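Long-range contacts in major capsid protein (Human herpesvirus 1, PDB 1NO7), which forms the main building block of the herpes simplex virus capsid shell, represented here by its large protease-resistant upper domain: residues A[95-100]-A[123-128]; A[464-469]-A[580-585]; A[38-43]-A[106-111]; A[300-305]-A[460-465]; A[510-515]-A[536-541]. All blocks are in the same frame, centred on the assembly; numbering follows the deposited sequence.

From the N terminus, residues 38-43 come first and meet 106-111 in interaction 3. Before that loop closes, 95-100 has opened interaction 1, which closes at 123-128. The two loops therefore cross, and they touch where Phe100 meets Ala39. Interaction 4 closes a much longer loop, bringing 300-305 to strand 457-462. Interaction 2 opens where interaction 4 ends: Pro464 and Asp465 belong to both. It closes near the C terminus at 580-585, and interaction 5 (510-515 with 536-541) is nested inside its loop. Trp125 of interaction 1 packs on Pro464 and Ile581, joining the loop after the two-stranded sheet to the loop that follows strand 457-462 and to the residues leading into helix 583-593.

Interaction 1: residues A[95-100]-A[123-128]; sequences PAFDFF and ATWRVV
Trp125 turns the edge of its indole to one face of the Phe97 ring. This edge-to-face pair has its planes at 54°, and the centroids of the Phe97 ring and the five-membered ring of Trp125 are 5.2 Å apart. The bump is Trp125 CD1, which lies over the Phe97 face near its rim, 4.1 Å from Phe97 CZ. The Ala96 methyl packs near the same corner of the indole. Further along, the segments form a small antiparallel sheet of strands 98-100 and 122-124. Asp98 and Thr124 are a hydrogen-bonded pair: Asp98 N donates to Thr124 O at 2.6 Å, and Thr124 N donates back to Asp98 O. Phe99 and Ala123 are the next, non-hydrogen-bonded pair, and the Ala123 methyl sits against the Phe99 ring on the opposite face of the sheet from Asp98. On the Asp98 face, Thr124 CG2 fills the hollow between Asp98 CB and the Phe100 ring. It meets that ring at the edge, 3.5 Å from Phe100 CE2. Phe100 CG lies between the backbone N and carbonyl carbon (chi1 54°), turning the ring edge to that methyl. Phe100 also stacks on Tyr548. The Thr124 hydroxyl is held by Arg553. Arg126, extended from CG to NE, lies across Asp98 and grips it side-on from above the carboxylate plane. Arg126 NE bonds Asp98 OD2 at 3.2 Å. Arg126 NH2 forms a salt bridge with Asp98 OD1 at 3.1 Å. The two flat groups stand almost perpendicular, at 88°. Arg126 NH1 reaches a lone pair of Pro95 O at 2.7 Å, and NH2 has a second salt-bridge partner in Glu92.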
# COMPACT_ATOMS: atom_id res chain seq x y z
N PRO A 95 -24.86 -6.79 -15.34
CA PRO A 95 -23.64 -7.37 -14.77
C PRO A 95 -22.38 -6.53 -15.03
O PRO A 95 -21.73 -6.06 -14.10
CB PRO A 95 -23.55 -8.74 -15.43
CG PRO A 95 -24.99 -9.05 -15.76
CD PRO A 95 -25.48 -7.73 -16.29
N ALA A 96 -22.05 -6.32 -16.30
CA ALA A 96 -20.87 -5.55 -16.63
C ALA A 96 -20.91 -4.11 -16.14
O ALA A 96 -20.02 -3.32 -16.47
CB ALA A 96 -20.64 -5.58 -18.13
N PHE A 97 -21.92 -3.72 -15.37
CA PHE A 97 -21.95 -2.34 -14.91
C PHE A 97 -22.45 -2.13 -13.50
O PHE A 97 -22.97 -3.05 -12.86
CB PHE A 97 -22.81 -1.48 -15.84
CG PHE A 97 -22.22 -1.31 -17.20
CD1 PHE A 97 -22.14 -2.39 -18.08
CD2 PHE A 97 -21.72 -0.08 -17.60
CE1 PHE A 97 -21.55 -2.26 -19.34
CE2 PHE A 97 -21.12 0.08 -18.88
CZ PHE A 97 -21.04 -1.01 -19.75
N ASP A 98 -22.29 -0.91 -13.01
CA ASP A 98 -22.75 -0.52 -11.69
C ASP A 98 -23.61 0.72 -11.89
O ASP A 98 -23.14 1.73 -12.44
CB ASP A 98 -21.57 -0.21 -10.76
CG ASP A 98 -21.30 -1.33 -9.75
OD1 ASP A 98 -22.27 -1.80 -9.11
OD2 ASP A 98 -20.12 -1.72 -9.59
N PHE A 99 -24.88 0.64 -11.48
CA PHE A 99 -25.80 1.76 -11.63
C PHE A 99 -26.07 2.34 -10.26
O PHE A 99 -26.49 1.61 -9.35
CB PHE A 99 -27.11 1.30 -12.27
CG PHE A 99 -26.91 0.59 -13.59
CD1 PHE A 99 -26.48 -0.74 -13.62
CD2 PHE A 99 -27.05 1.30 -14.79
CE1 PHE A 99 -26.16 -1.36 -14.84
CE2 PHE A 99 -26.74 0.70 -16.01
CZ PHE A 99 -26.29 -0.63 -16.04
N PHE A 100 -25.84 3.63 -10.11
CA PHE A 100 -26.04 4.27 -8.82
C PHE A 100 -26.57 5.68 -8.97
O PHE A 100 -26.52 6.28 -10.06
CB PHE A 100 -24.71 4.30 -8.07
CG PHE A 100 -23.60 4.95 -8.86
CD1 PHE A 100 -23.52 6.34 -8.98
CD2 PHE A 100 -22.68 4.17 -9.57
CE1 PHE A 100 -22.54 6.94 -9.79
CE2 PHE A 100 -21.70 4.75 -10.39
CZ PHE A 100 -21.63 6.13 -10.50
N ALA A 123 -23.98 5.32 -14.29
CA ALA A 123 -23.56 3.94 -14.30
C ALA A 123 -22.09 3.88 -14.66
O ALA A 123 -21.61 4.59 -15.56
CB ALA A 123 -24.37 3.15 -15.29
N THR A 124 -21.37 3.02 -13.93
CA THR A 124 -19.94 2.85 -14.13
C THR A 124 -19.66 1.40 -14.53
O THR A 124 -20.38 0.48 -14.14
CB THR A 124 -19.18 3.17 -12.84
OG1 THR A 124 -17.79 2.95 -13.03
CG2 THR A 124 -19.65 2.27 -11.71
N TRP A 125 -18.59 1.22 -15.31
CA TRP A 125 -18.22 -0.11 -15.80
C TRP A 125 -17.43 -1.01 -14.85
O TRP A 125 -16.20 -0.89 -14.80
CB TRP A 125 -17.43 0.03 -17.10
CG TRP A 125 -16.98 -1.29 -17.61
CD1 TRP A 125 -17.77 -2.39 -17.77
CD2 TRP A 125 -15.65 -1.69 -17.97
NE1 TRP A 125 -17.02 -3.46 -18.21
CE2 TRP A 125 -15.71 -3.06 -18.34
CE3 TRP A 125 -14.42 -1.04 -18.01
CZ2 TRP A 125 -14.58 -3.79 -18.75
CZ3 TRP A 125 -13.29 -1.77 -18.42
CH2 TRP A 125 -13.38 -3.13 -18.79
N ARG A 126 -18.08 -1.90 -14.10
CA ARG A 126 -17.34 -2.81 -13.21
C ARG A 126 -16.21 -3.32 -14.09
O ARG A 126 -16.46 -3.86 -15.17
CB ARG A 126 -18.21 -3.99 -12.81
CG ARG A 126 -19.31 -3.62 -11.87
CD ARG A 126 -20.37 -4.69 -11.81
NE ARG A 126 -21.40 -4.35 -10.84
CZ ARG A 126 -22.59 -4.94 -10.77
NH1 ARG A 126 -22.90 -5.91 -11.63
NH2 ARG A 126 -23.46 -4.57 -9.85
N VAL A 127 -14.97 -3.17 -13.64
CA VAL A 127 -13.87 -3.57 -14.51
C VAL A 127 -13.45 -5.02 -14.39
O VAL A 127 -13.45 -5.76 -15.39
CB VAL A 127 -12.63 -2.70 -14.27
CG1 VAL A 127 -11.48 -3.19 -15.13
CG2 VAL A 127 -12.94 -1.26 -14.59
N VAL A 128 -13.03 -5.43 -13.21
CA VAL A 128 -12.63 -6.81 -13.07
C VAL A 128 -13.89 -7.57 -12.78
O VAL A 128 -14.88 -6.99 -12.32
CB VAL A 128 -11.69 -7.02 -11.88
CG1 VAL A 128 -10.26 -6.77 -12.30
CG2 VAL A 128 -12.12 -6.09 -10.74

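Interaction 2: residues A[464-469]-A[580-585]; sequences PDAGAN and KISPVA
The N-terminal cap of helix 583-593 is where Ala466 packs on Ser582. Ser582 is the N-cap residue. Its OG accepts a bond from Ala585 N at 3.2 Å, nearly straight at 167°. With chi1 at 80°, OG lies between the backbone N and the carbonyl carbon, and there it can take the N-H of the first helical turn. The methyl of Ala466 comes up against this cap, with CB 3.5 Å from Ser582 OG. The same methyl reaches into the first turn, where Ala466 CB is 3.8 Å from Val584 CG2. Pro583 adds a looser touch, its CD lying 4.1 Å from Ala466 O. Ala466 thus meets three successive residues at the start of the helix. The second part of the contact is ionic. Asp465 and Lys580 approach from opposite directions and form a salt bridge, Lys580 NZ to Asp465 OD2 at 3.1 Å. As a hydrogen bond it is weak. Lys580 NZ is also 3.3 Å from Asp465 OD1, so the ammonium lies near both oxygens, though only OD2 is bonded. The lysine chain bends at chi2 (-100°) and then runs on extended to the carboxylate. Asp278 is a weak, more distant ionic partner of the same nitrogen. The segment 464-469 belongs to the loop between strands 457-462 and 478-483. Helix 269-273 borders the contact, with Leu272 against Asp465 and Gln269 against Val584, while Trp125 of the two-stranded sheet's loop packs on Pro464, Asp465 and Ile581.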
# COMPACT_ATOMS: atom_id res chain seq x y z
N PRO A 464 -11.79 3.66 -19.76
CA PRO A 464 -11.53 2.23 -19.99
C PRO A 464 -10.69 1.86 -21.23
O PRO A 464 -10.59 2.64 -22.17
CB PRO A 464 -12.94 1.66 -20.05
CG PRO A 464 -13.70 2.57 -19.10
CD PRO A 464 -13.21 3.92 -19.51
N ASP A 465 -10.10 0.66 -21.21
CA ASP A 465 -9.27 0.18 -22.32
C ASP A 465 -10.07 -0.35 -23.53
O ASP A 465 -10.45 0.43 -24.40
CB ASP A 465 -8.29 -0.91 -21.84
CG ASP A 465 -8.98 -2.03 -21.06
OD1 ASP A 465 -8.67 -3.22 -21.32
OD2 ASP A 465 -9.82 -1.73 -20.19
N ALA A 466 -10.30 -1.66 -23.57
CA ALA A 466 -11.06 -2.30 -24.66
C ALA A 466 -12.55 -1.97 -24.55
O ALA A 466 -13.42 -2.81 -24.78
CB ALA A 466 -10.85 -3.82 -24.62
N GLY A 467 -12.81 -0.72 -24.19
CA GLY A 467 -14.16 -0.22 -24.06
C GLY A 467 -14.28 1.06 -24.88
O GLY A 467 -13.91 2.15 -24.44
N ALA A 468 -14.79 0.89 -26.10
CA ALA A 468 -15.01 1.98 -27.04
C ALA A 468 -16.35 1.60 -27.66
O ALA A 468 -17.09 2.45 -28.17
CB ALA A 468 -13.93 2.00 -28.10
N ASN A 469 -16.63 0.31 -27.60
CA ASN A 469 -17.87 -0.28 -28.09
C ASN A 469 -18.87 -0.01 -26.97
O ASN A 469 -20.08 -0.07 -27.17
CB ASN A 469 -17.67 -1.79 -28.30
CG ASN A 469 -18.76 -2.42 -29.16
OD1 ASN A 469 -19.05 -1.94 -30.26
ND2 ASN A 469 -19.35 -3.51 -28.68
N LYS A 580 -9.97 -8.97 -16.27
CA LYS A 580 -10.87 -7.99 -16.84
C LYS A 580 -12.23 -8.60 -17.18
O LYS A 580 -12.52 -9.77 -16.86
CB LYS A 580 -10.23 -7.38 -18.08
CG LYS A 580 -8.90 -6.70 -17.83
CD LYS A 580 -9.06 -5.20 -17.71
CE LYS A 580 -7.76 -4.52 -18.08
NZ LYS A 580 -7.90 -3.04 -18.10
N ILE A 581 -13.04 -7.79 -17.86
CA ILE A 581 -14.40 -8.16 -18.23
C ILE A 581 -14.74 -7.77 -19.67
O ILE A 581 -15.78 -8.16 -20.20
CB ILE A 581 -15.38 -7.48 -17.26
CG1 ILE A 581 -16.14 -8.55 -16.50
CG2 ILE A 581 -16.29 -6.50 -17.97
CD1 ILE A 581 -16.93 -7.97 -15.35
N SER A 582 -13.87 -6.99 -20.30
CA SER A 582 -14.09 -6.58 -21.68
C SER A 582 -14.21 -7.84 -22.55
O SER A 582 -13.74 -8.93 -22.16
CB SER A 582 -12.91 -5.73 -22.19
OG SER A 582 -11.81 -6.54 -22.58
N PRO A 583 -14.82 -7.72 -23.74
CA PRO A 583 -14.97 -8.87 -24.63
C PRO A 583 -13.63 -9.59 -24.84
O PRO A 583 -13.53 -10.81 -24.66
CB PRO A 583 -15.51 -8.24 -25.92
CG PRO A 583 -14.96 -6.82 -25.87
CD PRO A 583 -15.22 -6.47 -24.43
N VAL A 584 -12.59 -8.83 -25.20
CA VAL A 584 -11.26 -9.41 -25.42
C VAL A 584 -10.82 -10.23 -24.22
O VAL A 584 -10.33 -11.35 -24.36
CB VAL A 584 -10.20 -8.34 -25.61
CG1 VAL A 584 -8.98 -8.97 -26.24
CG2 VAL A 584 -10.76 -7.20 -26.44
N ALA A 585 -10.97 -9.64 -23.04
CA ALA A 585 -10.60 -10.31 -21.80
C ALA A 585 -11.26 -11.68 -21.81
O ALA A 585 -10.59 -12.73 -21.71
CB ALA A 585 -11.09 -9.49 -20.58

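Interaction 3: residues A[38-43]-A[106-111]; sequences GAYVAA and VELPGG
Tyr40 and Val41 meet Val106 and Leu108 through apolar side chains. The Tyr40 ring receives Val106 CG1 at its edge, in the ring plane, with Tyr40 CE1 3.8 Å from that methyl. The two side chains cross at about a right angle. Leu108 comes at the ring more obliquely, its CD1 lying 3.8 Å from Tyr40 CD1. The same methyl reaches Val41, where CB is 3.9 Å from Leu108 CD1, so one leucine branch fills the corner between two neighbouring residues. Leu108 is poorly ordered, and its exact fit is less sure. Tyr40 carries CG anti to its backbone N (chi1 -161°), which points the ring at 106-111, across the course of that segment, with the hydroxyl ending beside Gly110 and Gly111. Contacts with backbone make a second group. The Ala43 methyl rests on glycine, CB 3.8 Å from Gly110 CA. Ala42 CA makes a CA-H...O contact with Gly111 O at 3.2 Å. No clear hydrogen bond joins the segments. Within 106-111, Gly110 N bonds Glu107 O at 3.2 Å across the bend. Both segments are loops. Residues 106-111 lie between strands 98-100 and 122-124, while 38-43 leads to helix 48-56. Ala42 is backbone-bonded to Pro542, and Phe479 of strand 478-483 packs against Val41, Leu108 and Pro109.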
# COMPACT_ATOMS: atom_id res chain seq x y z
N GLY A 38 -20.17 7.11 -1.78
CA GLY A 38 -19.46 6.33 -2.79
C GLY A 38 -19.53 6.92 -4.19
O GLY A 38 -18.73 6.56 -5.06
N ALA A 39 -20.46 7.84 -4.42
CA ALA A 39 -20.65 8.42 -5.74
C ALA A 39 -19.72 9.56 -6.12
O ALA A 39 -19.29 9.65 -7.27
CB ALA A 39 -22.09 8.87 -5.91
N TYR A 40 -19.41 10.44 -5.16
CA TYR A 40 -18.55 11.59 -5.42
C TYR A 40 -17.04 11.35 -5.39
O TYR A 40 -16.56 10.44 -4.71
CB TYR A 40 -18.88 12.71 -4.44
CG TYR A 40 -18.40 14.07 -4.90
CD1 TYR A 40 -18.73 14.55 -6.16
CD2 TYR A 40 -17.69 14.90 -4.04
CE1 TYR A 40 -18.38 15.84 -6.56
CE2 TYR A 40 -17.33 16.19 -4.43
CZ TYR A 40 -17.69 16.66 -5.69
OH TYR A 40 -17.39 17.95 -6.06
N VAL A 41 -16.30 12.17 -6.12
CA VAL A 41 -14.85 12.07 -6.17
C VAL A 41 -14.22 13.47 -6.19
O VAL A 41 -14.31 14.19 -7.19
CB VAL A 41 -14.36 11.27 -7.42
CG1 VAL A 41 -12.89 11.60 -7.73
CG2 VAL A 41 -14.51 9.77 -7.16
N ALA A 42 -13.60 13.84 -5.07
CA ALA A 42 -12.95 15.14 -4.91
C ALA A 42 -11.55 15.20 -5.55
O ALA A 42 -11.02 14.20 -6.05
CB ALA A 42 -12.86 15.49 -3.43
N ALA A 43 -10.98 16.40 -5.55
CA ALA A 43 -9.65 16.61 -6.11
C ALA A 43 -8.69 16.96 -4.97
O ALA A 43 -9.07 17.61 -3.99
CB ALA A 43 -9.69 17.72 -7.14
N VAL A 106 -22.07 18.17 -12.10
CA VAL A 106 -20.70 18.22 -11.63
C VAL A 106 -19.79 17.35 -12.49
O VAL A 106 -20.03 16.21 -12.84
CB VAL A 106 -20.59 17.80 -10.15
CG1 VAL A 106 -19.13 17.75 -9.72
CG2 VAL A 106 -21.38 18.74 -9.27
N GLU A 107 -18.57 17.93 -12.79
CA GLU A 107 -17.52 17.23 -13.52
C GLU A 107 -16.77 16.47 -12.43
O GLU A 107 -15.84 16.99 -11.82
CB GLU A 107 -16.56 18.22 -14.18
CG GLU A 107 -17.20 19.14 -15.19
CD GLU A 107 -16.21 20.13 -15.77
OE1 GLU A 107 -15.20 19.68 -16.35
OE2 GLU A 107 -16.43 21.35 -15.64
N LEU A 108 -17.21 15.24 -12.18
CA LEU A 108 -16.63 14.39 -11.14
C LEU A 108 -15.18 14.61 -10.73
O LEU A 108 -14.89 14.75 -9.54
CB LEU A 108 -16.82 12.92 -11.50
CG LEU A 108 -17.89 12.19 -10.67
CD1 LEU A 108 -17.63 12.45 -9.19
CD2 LEU A 108 -19.29 12.69 -11.05
N PRO A 109 -14.24 14.65 -11.70
CA PRO A 109 -12.83 14.85 -11.33
C PRO A 109 -12.53 15.79 -10.15
O PRO A 109 -11.72 15.45 -9.28
CB PRO A 109 -12.17 15.31 -12.64
CG PRO A 109 -13.35 15.66 -13.57
CD PRO A 109 -14.40 14.66 -13.16
N GLY A 110 -13.20 16.95 -10.09
CA GLY A 110 -12.95 17.90 -9.01
C GLY A 110 -14.06 18.08 -7.98
O GLY A 110 -14.83 17.16 -7.70
N GLY A 111 -14.12 19.28 -7.39
CA GLY A 111 -15.13 19.60 -6.40
C GLY A 111 -14.79 19.16 -4.98
O GLY A 111 -14.35 18.03 -4.77

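Interaction 4: residues A[300-305]-A[460-465]; sequences RHRDCR and CSAAPD
One face of the Arg302 guanidinium is covered by Asp465, whose CB lies 3.7 Å above the plane toward the rim. At the edge of the group, in its plane, is Ala463 O. The two side chains run side by side and point the same way, with guanidinium and carboxylate planes 42° apart. Their charges are near but do not bond. Arg302 NH2 and Asp465 OD2 are 4.5 Å apart, the oxygen is well out of the guanidinium plane, and no N-H points at it. Each has a partner elsewhere: Asp278 forms a salt bridge with Arg302 NH2, and Lys580 forms one with Asp465. A bend at chi2 (54°) carries the arginine along the 463-465 backbone. The main chains run nearly antiparallel. Ala463 N donates to Arg302 O at 2.8 Å. Arg305 N donates to Ser461 O at 3.0 Å. Between these bonds, CA-H...O contacts join Ala462 CA to Asp303 O (3.2 Å) and Cys304 CA to Ser461 O (3.1 Å). Ser461 OG gives a weak bond to Arg305 O at 3.4 Å, but its stronger partner is Arg477. Cys304 SG adds a loose touch to the Ala462 methyl, 4.2 Å from CB. The segment 300-305 follows helix 290-296, whose Arg295 packs on Cys304 and Cys460. It runs into strand 307-308, so the pairing leads into the three-stranded antiparallel sheet. Strand 457-462 is the middle strand there, and on its other edge Cys460 and Ala462 bond the backbone of Asp480 and Ile478 of strand 478-483.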
# COMPACT_ATOMS: atom_id res chain seq x y z
N ARG A 300 -3.26 8.24 -26.09
CA ARG A 300 -4.30 9.22 -25.79
C ARG A 300 -5.63 8.54 -25.44
O ARG A 300 -6.32 8.96 -24.50
CB ARG A 300 -4.48 10.14 -26.99
CG ARG A 300 -3.18 10.75 -27.47
CD ARG A 300 -3.30 11.30 -28.88
NE ARG A 300 -2.03 11.80 -29.38
CZ ARG A 300 -1.83 12.24 -30.62
NH1 ARG A 300 -2.83 12.25 -31.49
NH2 ARG A 300 -0.63 12.69 -30.98
N HIS A 301 -5.98 7.49 -26.17
CA HIS A 301 -7.22 6.75 -25.98
C HIS A 301 -7.42 6.10 -24.60
O HIS A 301 -8.04 5.04 -24.49
CB HIS A 301 -7.35 5.68 -27.06
CG HIS A 301 -6.39 4.54 -26.89
ND1 HIS A 301 -6.34 3.78 -25.74
CD2 HIS A 301 -5.46 4.02 -27.72
CE1 HIS A 301 -5.42 2.84 -25.87
NE2 HIS A 301 -4.86 2.97 -27.06
N ARG A 302 -6.89 6.72 -23.56
CA ARG A 302 -7.01 6.24 -22.23
C ARG A 302 -7.45 7.51 -21.59
O ARG A 302 -8.44 7.60 -20.85
CB ARG A 302 -5.71 5.66 -21.69
CG ARG A 302 -5.83 4.46 -20.77
CD ARG A 302 -6.62 3.30 -21.30
NE ARG A 302 -6.85 2.34 -20.24
CZ ARG A 302 -5.94 1.45 -19.86
NH1 ARG A 302 -4.77 1.38 -20.48
NH2 ARG A 302 -6.22 0.63 -18.86
N ASP A 303 -6.62 8.51 -21.86
CA ASP A 303 -6.73 9.85 -21.32
C ASP A 303 -6.46 9.73 -19.84
O ASP A 303 -7.39 9.65 -19.04
CB ASP A 303 -8.10 10.47 -21.54
CG ASP A 303 -8.15 11.92 -21.10
OD1 ASP A 303 -7.84 12.18 -19.92
OD2 ASP A 303 -8.47 12.80 -21.93
N CYS A 304 -5.18 9.68 -19.49
CA CYS A 304 -4.77 9.57 -18.10
C CYS A 304 -4.63 10.95 -17.47
O CYS A 304 -4.21 11.90 -18.12
CB CYS A 304 -3.44 8.82 -18.00
SG CYS A 304 -3.46 7.19 -18.78
N ARG A 305 -5.01 11.04 -16.20
CA ARG A 305 -4.92 12.29 -15.47
C ARG A 305 -4.45 12.00 -14.05
O ARG A 305 -5.18 11.41 -13.25
CB ARG A 305 -6.29 12.99 -15.41
CG ARG A 305 -6.81 13.45 -16.75
CD ARG A 305 -7.88 14.52 -16.57
NE ARG A 305 -8.28 15.11 -17.84
CZ ARG A 305 -9.06 14.51 -18.73
NH1 ARG A 305 -9.54 13.30 -18.48
NH2 ARG A 305 -9.36 15.11 -19.87
N CYS A 460 -5.15 9.46 -9.55
CA CYS A 460 -4.99 9.29 -10.99
C CYS A 460 -6.30 8.80 -11.63
O CYS A 460 -7.26 8.49 -10.91
CB CYS A 460 -3.84 8.32 -11.26
SG CYS A 460 -3.79 6.91 -10.13
N SER A 461 -6.36 8.75 -12.96
CA SER A 461 -7.58 8.31 -13.63
C SER A 461 -7.48 8.14 -15.14
O SER A 461 -6.49 8.52 -15.76
CB SER A 461 -8.71 9.29 -13.35
OG SER A 461 -8.43 10.55 -13.93
N ALA A 462 -8.56 7.62 -15.73
CA ALA A 462 -8.64 7.40 -17.17
C ALA A 462 -9.92 6.68 -17.60
O ALA A 462 -10.66 6.11 -16.77
CB ALA A 462 -7.42 6.61 -17.65
N ALA A 463 -10.19 6.72 -18.90
CA ALA A 463 -11.34 6.05 -19.48
C ALA A 463 -10.86 4.63 -19.74
O ALA A 463 -9.66 4.39 -19.91
CB ALA A 463 -11.76 6.71 -20.77
N PRO A 464 -11.79 3.66 -19.76
CA PRO A 464 -11.53 2.23 -19.99
C PRO A 464 -10.69 1.86 -21.23
O PRO A 464 -10.59 2.64 -22.17
CB PRO A 464 -12.94 1.66 -20.05
CG PRO A 464 -13.70 2.57 -19.10
CD PRO A 464 -13.21 3.92 -19.51
N ASP A 465 -10.10 0.66 -21.21
CA ASP A 465 -9.27 0.18 -22.32
C ASP A 465 -10.07 -0.35 -23.53
O ASP A 465 -10.45 0.43 -24.40
CB ASP A 465 -8.29 -0.91 -21.84
CG ASP A 465 -8.98 -2.03 -21.06
OD1 ASP A 465 -8.67 -3.22 -21.32
OD2 ASP A 465 -9.82 -1.73 -20.19

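Interaction 5: residues A[510-515]-A[536-541]; sequences VHALFA and QVPLVP
Val510 meets Val540 through its carbonyl: Val510 O is 3.7 Å from Val540 CG1. The valine branches divide the work. With chi1 at 173°, CG1 is anti to the backbone N and goes to Val510. CG2 is modelled toward the peptide between His511 and Ala512, but too close to it, so its exact place is doubtful. His511 turns its side chain away from 536-541 and begins a type I beta turn, closed by the bond from Phe514 N to His511 O at 2.7 Å. Its ring also holds the turn from within. His511 ND1 accepts from Leu513 N at 2.8 Å, with the bond nearly straight (166°) and the donor tilted 23° from the ring plane. On the other ring nitrogen, NE2 bonds Ile552 O. Ala512 makes the one side-chain pair of the contact, CB to Pro538 CB at 4.0 Å. The same proline carbon, Pro538 CB, is also 4.0 Å from Ala512 CA. On the 536-541 side, the Tyr37 hydroxyl bonds both Pro538 O and Val540 O. Helix 554-562 borders both segments: Val557 packs on Ala512, and Gln554 and Arg561 pack on Pro538. Helix 353-371 touches Leu513 and Phe514, and helix 531-534 lies against Leu539.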
# COMPACT_ATOMS: atom_id res chain seq x y z
N VAL A 510 -6.10 5.08 1.10
CA VAL A 510 -6.19 5.40 -0.32
C VAL A 510 -7.23 4.51 -0.98
O VAL A 510 -7.65 4.77 -2.11
CB VAL A 510 -4.85 5.15 -1.06
CG1 VAL A 510 -3.83 6.14 -0.61
CG2 VAL A 510 -4.36 3.73 -0.79
N HIS A 511 -7.67 3.47 -0.27
CA HIS A 511 -8.63 2.55 -0.85
C HIS A 511 -9.34 1.67 0.18
O HIS A 511 -8.75 1.25 1.18
CB HIS A 511 -7.90 1.70 -1.88
CG HIS A 511 -8.79 0.77 -2.63
ND1 HIS A 511 -9.25 -0.41 -2.10
CD2 HIS A 511 -9.33 0.87 -3.87
CE1 HIS A 511 -10.03 -1.01 -2.98
NE2 HIS A 511 -10.10 -0.25 -4.06
N ALA A 512 -10.62 1.41 -0.07
CA ALA A 512 -11.45 0.61 0.83
C ALA A 512 -10.69 -0.59 1.37
O ALA A 512 -10.83 -0.96 2.53
CB ALA A 512 -12.71 0.15 0.10
N LEU A 513 -9.86 -1.20 0.51
CA LEU A 513 -9.09 -2.38 0.89
C LEU A 513 -8.17 -2.18 2.11
O LEU A 513 -7.91 -3.12 2.88
CB LEU A 513 -8.26 -2.86 -0.31
CG LEU A 513 -8.75 -4.20 -0.89
CD1 LEU A 513 -8.10 -4.43 -2.23
CD2 LEU A 513 -8.42 -5.33 0.08
N PHE A 514 -7.70 -0.95 2.29
CA PHE A 514 -6.83 -0.62 3.40
C PHE A 514 -7.41 0.56 4.18
O PHE A 514 -7.16 1.72 3.84
CB PHE A 514 -5.46 -0.22 2.88
CG PHE A 514 -5.05 -0.91 1.61
CD1 PHE A 514 -4.81 -0.16 0.45
CD2 PHE A 514 -4.80 -2.28 1.59
CE1 PHE A 514 -4.30 -0.77 -0.71
CE2 PHE A 514 -4.30 -2.91 0.42
CZ PHE A 514 -4.04 -2.14 -0.72
N ALA A 515 -8.20 0.28 5.22
CA ALA A 515 -8.77 1.39 5.98
C ALA A 515 -9.31 0.96 7.34
O ALA A 515 -10.30 1.53 7.83
CB ALA A 515 -9.88 2.07 5.18
N GLN A 536 -18.14 0.22 10.41
CA GLN A 536 -18.71 -0.63 9.36
C GLN A 536 -18.70 -0.00 7.96
O GLN A 536 -19.31 -0.53 7.03
CB GLN A 536 -20.16 -0.96 9.71
CG GLN A 536 -21.01 0.28 9.83
CD GLN A 536 -22.44 -0.03 10.17
OE1 GLN A 536 -22.73 -0.69 11.18
NE2 GLN A 536 -23.36 0.44 9.34
N VAL A 537 -17.99 1.11 7.79
CA VAL A 537 -17.95 1.78 6.50
C VAL A 537 -16.61 2.42 6.13
O VAL A 537 -16.23 3.46 6.69
CB VAL A 537 -19.00 2.89 6.47
CG1 VAL A 537 -18.96 3.63 5.13
CG2 VAL A 537 -20.37 2.29 6.76
N PRO A 538 -15.88 1.81 5.17
CA PRO A 538 -14.58 2.34 4.73
C PRO A 538 -14.61 3.86 4.51
O PRO A 538 -15.45 4.37 3.75
CB PRO A 538 -14.31 1.56 3.44
CG PRO A 538 -15.67 1.02 3.04
CD PRO A 538 -16.27 0.65 4.36
N LEU A 539 -13.70 4.58 5.17
CA LEU A 539 -13.63 6.05 5.07
C LEU A 539 -12.62 6.64 4.08
O LEU A 539 -12.03 7.69 4.36
CB LEU A 539 -13.35 6.66 6.45
CG LEU A 539 -14.45 6.62 7.52
CD1 LEU A 539 -15.72 7.15 6.89
CD2 LEU A 539 -14.65 5.19 8.07
N VAL A 540 -12.43 6.00 2.93
CA VAL A 540 -11.49 6.54 1.95
C VAL A 540 -11.89 7.93 1.45
O VAL A 540 -12.92 8.08 0.77
CB VAL A 540 -11.36 5.60 0.73
CG1 VAL A 540 -10.51 6.26 -0.36
CG2 VAL A 540 -10.73 4.28 1.17
N PRO A 541 -11.08 8.97 1.75
CA PRO A 541 -11.30 10.37 1.36
C PRO A 541 -11.75 10.55 -0.08
O PRO A 541 -11.08 10.08 -1.02
CB PRO A 541 -9.94 11.01 1.61
CG PRO A 541 -9.46 10.28 2.80
CD PRO A 541 -9.78 8.84 2.44